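Local coordinates for formyltransferase PseJ (Anoxybacillus kamchatkensis G10, PDB 6EDK), which is a member of the formyl transferase family, at residues G32-K36 with W37-F41; E143-T146 with L147-Y151. One frame throughout, in Å; residues are numbered along the deposited sequence.

Interaction 1 (G32-K36 with W37-F41); sequences GPERK and WLRDF. With SO4 (sulfate ion), chain C.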
loop_
_atom_site.group_PDB
_atom_site.type_symbol
_atom_site.label_atom_id
_atom_site.label_comp_id
_atom_site.label_asym_id
_atom_site.label_seq_id
_atom_site.Cartn_x
_atom_site.Cartn_y
_atom_site.Cartn_z
ATOM N N GLY A 32 -6.330 3.037 -8.256
ATOM C CA GLY A 32 -6.982 3.405 -7.023
ATOM C C GLY A 32 -7.763 4.691 -7.137
ATOM O O GLY A 32 -7.992 5.209 -8.206
ATOM N N PRO A 33 -8.230 5.195 -6.011
ATOM C CA PRO A 33 -9.030 6.421 -6.002
ATOM C C PRO A 33 -8.292 7.588 -6.627
ATOM O O PRO A 33 -7.063 7.665 -6.580
ATOM C CB PRO A 33 -9.284 6.670 -4.501
ATOM C CG PRO A 33 -9.130 5.396 -3.869
ATOM C CD PRO A 33 -8.162 4.564 -4.674
ATOM N N GLU A 34 -9.054 8.538 -7.207
ATOM C CA GLU A 34 -8.386 9.710 -7.764
ATOM C C GLU A 34 -7.825 10.549 -6.616
ATOM O O GLU A 34 -8.519 10.819 -5.629
ATOM C CB GLU A 34 -9.309 10.543 -8.665
ATOM C CG GLU A 34 -8.736 11.954 -9.152
ATOM C CD GLU A 34 -7.336 12.010 -9.904
ATOM O OE1 GLU A 34 -6.668 10.982 -10.198
ATOM O OE2 GLU A 34 -6.893 13.160 -10.191
ATOM N N ARG A 35 -6.571 10.907 -6.726
ATOM C CA ARG A 35 -5.890 11.779 -5.781
ATOM C C ARG A 35 -5.213 12.878 -6.573
ATOM O O ARG A 35 -4.120 12.678 -7.081
ATOM C CB ARG A 35 -4.876 10.999 -4.964
ATOM C CG ARG A 35 -5.482 9.875 -4.184
ATOM C CD ARG A 35 -4.389 9.095 -3.501
ATOM N NE ARG A 35 -4.768 7.698 -3.316
ATOM C CZ ARG A 35 -5.285 7.239 -2.180
ATOM N NH1 ARG A 35 -5.453 8.057 -1.158
ATOM N NH2 ARG A 35 -5.565 5.985 -2.059
ATOM N N LYS A 36 -5.871 14.028 -6.672
ATOM C CA LYS A 36 -5.298 15.116 -7.452
ATOM C C LYS A 36 -3.922 15.500 -6.953
ATOM O O LYS A 36 -3.026 15.780 -7.760
ATOM C CB LYS A 36 -6.226 16.330 -7.435
ATOM C CG LYS A 36 -5.745 17.468 -8.348
ATOM C CD LYS A 36 -6.543 18.769 -8.127
ATOM C CE LYS A 36 -5.857 19.973 -8.783
ATOM N NZ LYS A 36 -5.337 19.645 -10.139
ATOM N N TRP A 37 -3.710 15.521 -5.620
ATOM C CA TRP A 37 -2.402 15.936 -5.139
ATOM C C TRP A 37 -1.309 15.022 -5.663
ATOM O O TRP A 37 -0.178 15.460 -5.897
ATOM C CB TRP A 37 -2.382 15.974 -3.572
ATOM C CG TRP A 37 -2.481 14.586 -2.926
ATOM C CD1 TRP A 37 -3.611 13.984 -2.482
ATOM C CD2 TRP A 37 -1.426 13.708 -2.664
ATOM N NE1 TRP A 37 -3.323 12.734 -2.014
ATOM C CE2 TRP A 37 -1.977 12.548 -2.112
ATOM C CE3 TRP A 37 -0.070 13.741 -2.916
ATOM C CZ2 TRP A 37 -1.193 11.425 -1.810
ATOM C CZ3 TRP A 37 0.707 12.661 -2.596
ATOM C CH2 TRP A 37 0.142 11.513 -2.059
ATOM N N LEU A 38 -1.597 13.724 -5.783
ATOM C CA LEU A 38 -0.592 12.791 -6.261
ATOM C C LEU A 38 -0.392 12.881 -7.787
ATOM O O LEU A 38 0.747 12.854 -8.279
ATOM C CB LEU A 38 -1.008 11.381 -5.862
ATOM C CG LEU A 38 -0.067 10.231 -6.243
ATOM C CD1 LEU A 38 1.327 10.482 -5.854
ATOM C CD2 LEU A 38 -0.600 8.958 -5.616
ATOM N N ARG A 39 -1.489 13.005 -8.516
ATOM C CA ARG A 39 -1.377 13.333 -9.934
ATOM C C ARG A 39 -0.496 14.542 -10.140
ATOM O O ARG A 39 0.490 14.484 -10.888
ATOM C CB ARG A 39 -2.765 13.542 -10.521
ATOM C CG ARG A 39 -2.765 14.164 -11.910
ATOM C CD ARG A 39 -4.207 14.451 -12.361
ATOM N NE ARG A 39 -4.885 13.232 -12.804
ATOM C CZ ARG A 39 -4.703 12.675 -14.011
ATOM N NH1 ARG A 39 -3.846 13.213 -14.887
ATOM N NH2 ARG A 39 -5.368 11.557 -14.318
ATOM N N ASP A 40 -0.793 15.643 -9.428
ATOM C CA ASP A 40 -0.006 16.863 -9.607
ATOM C C ASP A 40 1.449 16.653 -9.251
ATOM O O ASP A 40 2.336 17.193 -9.910
ATOM C CB ASP A 40 -0.565 18.006 -8.741
ATOM C CG ASP A 40 -1.845 18.549 -9.256
ATOM O OD1 ASP A 40 -2.165 18.336 -10.444
ATOM O OD2 ASP A 40 -2.549 19.196 -8.465
ATOM N N PHE A 41 1.724 15.944 -8.134
ATOM C CA PHE A 41 3.110 15.706 -7.742
ATOM C C PHE A 41 3.856 14.968 -8.843
ATOM O O PHE A 41 4.974 15.338 -9.234
ATOM C CB PHE A 41 3.153 14.863 -6.403
ATOM C CG PHE A 41 4.539 14.392 -6.036
ATOM C CD1 PHE A 41 5.420 15.232 -5.368
ATOM C CD2 PHE A 41 4.945 13.105 -6.294
ATOM C CE1 PHE A 41 6.711 14.823 -5.022
ATOM C CE2 PHE A 41 6.227 12.684 -5.962
ATOM C CZ PHE A 41 7.105 13.520 -5.318
HETATM S S SO4 C . -7.560 15.002 -3.559
HETATM O O1 SO4 C . -8.040 14.465 -4.857
HETATM O O2 SO4 C . -8.628 15.811 -2.964
HETATM O O3 SO4 C . -7.231 13.901 -2.636
HETATM O O4 SO4 C . -6.364 15.863 -3.742
HETATM O O HOH W 1 -5.221 11.112 -0.902
#
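K36, R35 and W37 carry this contact, where the loop after strand 27-31 turns into helix 36-43. The chain of K36 reaches outward from the first turn, its CG anti to the backbone N (chi1 -175°), and bends at its end to bring NZ in front of the two carboxylate oxygens of D40. NZ lies 3.3 Å from D40 OD2 and about as far from OD1, a salt bridge whose two hydrogen bonds are both weak. Beneath it, D40 N donates to K36 O at 2.8 Å.

R35, at the N-cap position, lies alongside W37 and points the same way. R35 CB comes within 3.8 Å of W37 NE1, and one water accepts from both R35 NH1 and W37 NE1 (2.7 Å from the latter), in the planes of both groups. The other end of the guanidinium, NH2, is held by Y72 O.

E34 adds a second salt bridge: its OE2 meets R39 NE at 3.3 Å, near the guanidinium plane, while R39 NH1 binds E43 and V49 O.

A sulfate, probably from the crystallisation liquor, sits at the helix start: K36 N donates to its O1 at 2.9 Å and W37 N to its O4 at 3.3 Å. Two first-turn N-H groups thus point at the sulfate, consistent with a helix start that can hold an anion, and the helix dipole would probably favour the bound charge.

Interaction 2 (E143-T146 with L147-Y151); sequences ENDT and LRTTY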
loop_
_atom_site.group_PDB
_atom_site.type_symbol
_atom_site.label_atom_id
_atom_site.label_comp_id
_atom_site.label_asym_id
_atom_site.label_seq_id
_atom_site.Cartn_x
_atom_site.Cartn_y
_atom_site.Cartn_z
ATOM N N GLU A 143 -0.500 6.453 23.788
ATOM C CA GLU A 143 -1.400 5.868 24.768
ATOM C C GLU A 143 -2.862 6.056 24.435
ATOM O O GLU A 143 -3.653 5.124 24.627
ATOM C CB GLU A 143 -1.128 6.462 26.173
ATOM C CG GLU A 143 -2.054 5.887 27.269
ATOM C CD GLU A 143 -1.937 6.600 28.633
ATOM O OE1 GLU A 143 -1.132 7.557 28.771
ATOM O OE2 GLU A 143 -2.666 6.197 29.571
ATOM N N ASN A 144 -3.261 7.233 23.966
ATOM C CA ASN A 144 -4.689 7.475 23.755
ATOM C C ASN A 144 -5.089 7.502 22.269
ATOM O O ASN A 144 -6.189 7.970 21.929
ATOM C CB ASN A 144 -5.118 8.768 24.456
ATOM C CG ASN A 144 -5.177 8.620 26.001
ATOM O OD1 ASN A 144 -4.380 9.206 26.733
ATOM N ND2 ASN A 144 -6.105 7.807 26.487
ATOM N N ASP A 145 -4.261 6.942 21.391
ATOM C CA ASP A 145 -4.642 6.872 19.977
ATOM C C ASP A 145 -5.947 6.090 19.786
ATOM O O ASP A 145 -6.313 5.164 20.557
ATOM C CB ASP A 145 -3.566 6.170 19.151
ATOM C CG ASP A 145 -2.605 7.087 18.524
ATOM O OD1 ASP A 145 -3.017 8.178 18.094
ATOM O OD2 ASP A 145 -1.425 6.726 18.466
ATOM N N THR A 146 -6.590 6.369 18.643
ATOM C CA THR A 146 -7.755 5.639 18.187
ATOM C C THR A 146 -7.439 4.992 16.829
ATOM O O THR A 146 -6.409 5.244 16.264
ATOM C CB THR A 146 -8.937 6.589 18.045
ATOM O OG1 THR A 146 -8.592 7.568 17.071
ATOM C CG2 THR A 146 -9.246 7.281 19.385
ATOM N N LEU A 147 -8.326 4.137 16.320
ATOM C CA LEU A 147 -8.101 3.627 14.973
ATOM C C LEU A 147 -8.045 4.765 13.971
ATOM O O LEU A 147 -7.281 4.687 13.028
ATOM C CB LEU A 147 -9.183 2.641 14.547
ATOM C CG LEU A 147 -9.129 1.319 15.345
ATOM C CD1 LEU A 147 -10.364 0.490 15.039
ATOM C CD2 LEU A 147 -7.868 0.500 15.083
ATOM N N ARG A 148 -8.861 5.805 14.150
ATOM C CA ARG A 148 -8.809 6.937 13.225
ATOM C C ARG A 148 -7.452 7.601 13.251
ATOM O O ARG A 148 -6.906 7.927 12.222
ATOM C CB ARG A 148 -9.865 7.975 13.572
ATOM C CG ARG A 148 -9.969 9.125 12.573
ATOM C CD ARG A 148 -10.943 10.215 13.037
ATOM N NE ARG A 148 -12.326 9.716 13.161
ATOM C CZ ARG A 148 -13.120 9.488 12.121
ATOM N NH1 ARG A 148 -12.673 9.686 10.898
ATOM N NH2 ARG A 148 -14.352 9.042 12.309
ATOM N N THR A 149 -6.943 7.918 14.448
ATOM C CA THR A 149 -5.712 8.695 14.506
ATOM C C THR A 149 -4.522 7.885 14.032
ATOM O O THR A 149 -3.651 8.450 13.368
ATOM C CB THR A 149 -5.423 9.281 15.923
ATOM O OG1 THR A 149 -5.380 8.288 16.959
ATOM C CG2 THR A 149 -6.538 10.309 16.276
ATOM N N THR A 150 -4.510 6.559 14.288
ATOM C CA THR A 150 -3.422 5.710 13.787
ATOM C C THR A 150 -3.535 5.513 12.282
ATOM O O THR A 150 -2.532 5.632 11.597
ATOM C CB THR A 150 -3.393 4.360 14.458
ATOM O OG1 THR A 150 -4.681 3.726 14.406
ATOM C CG2 THR A 150 -3.097 4.556 15.970
ATOM N N TYR A 151 -4.750 5.293 11.769
ATOM C CA TYR A 151 -4.929 5.225 10.283
ATOM C C TYR A 151 -4.483 6.502 9.586
ATOM O O TYR A 151 -3.764 6.467 8.556
ATOM C CB TYR A 151 -6.396 4.919 9.980
ATOM C CG TYR A 151 -6.704 4.783 8.484
ATOM C CD1 TYR A 151 -7.001 5.904 7.715
ATOM C CD2 TYR A 151 -6.645 3.543 7.848
ATOM C CE1 TYR A 151 -7.273 5.779 6.328
ATOM C CE2 TYR A 151 -6.893 3.412 6.470
ATOM C CZ TYR A 151 -7.208 4.530 5.730
ATOM O OH TYR A 151 -7.476 4.374 4.381
#
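T146 and T149 form a capping box at the start of helix 147-169, in which each residue's side-chain oxygen accepts from the other's backbone N-H. T149 N donates to T146 OG1 at 3.1 Å, and T146 N returns the favour to T149 OG1 at 2.8 Å; both bonds are close to straight, with N-H...O angles of 164° and 170°. The two side chains cross at about a right angle. In T146 the hydroxyl stands between the backbone N and the carbonyl carbon (chi1 61°), which carries OG1 over the first turn to reach an amide that has no earlier helical carbonyl to use. The hydroxyl of T149, set in the same way, faces back to the loop.

A side-chain bond backs up the box. T149 OG1 gives its proton to D145 OD1 at 2.6 Å, approaching on the anti side of the carboxylate and well out of its plane. T149 OG1 is therefore gripped twice, as acceptor from T146 N and as donor to D145, and D145, by taking the proton, orients the hydroxyl so that its oxygen can accept from T146 N. The other carboxylate oxygen, OD2, is taken by Y142 N and by R153. R148 swings away from the box to a salt bridge with D203.

Among the backbone bonds, T150 N donates to T146 O at 3.0 Å and opens the regular helical pattern.

Nonpolar contact within the turn is slight, and L147 packs outward on N107 and L108 of helix 106-112. The methyl CG2 of T150 rests 3.6 Å from D145 CB, beside the carboxylate, while T150 OG1 has N107 ND2 as a partner.

In the fold
Both interactions mark the N-terminal start of a helix, but they deal with the first amides of the helix differently. Interaction 1 lies at the surface, where helix 36-43 follows a strand of the mixed sheet; charged pairs and a sulfate serve it. Interaction 2 is partly buried at the start of helix 147-169, beyond the edge strand 133-138, and relies on neutral hydroxyls backed by an aspartate. The centres of interaction 1 and interaction 2 are about 25 Å apart; the nearest atoms of interaction 1 and interaction 2 are about 7 Å apart, without touching. The long helix still joins them: farther along, its E159, F162 and M163 meet W37, L38 and F41 of helix 36-43, so the two helices pack together.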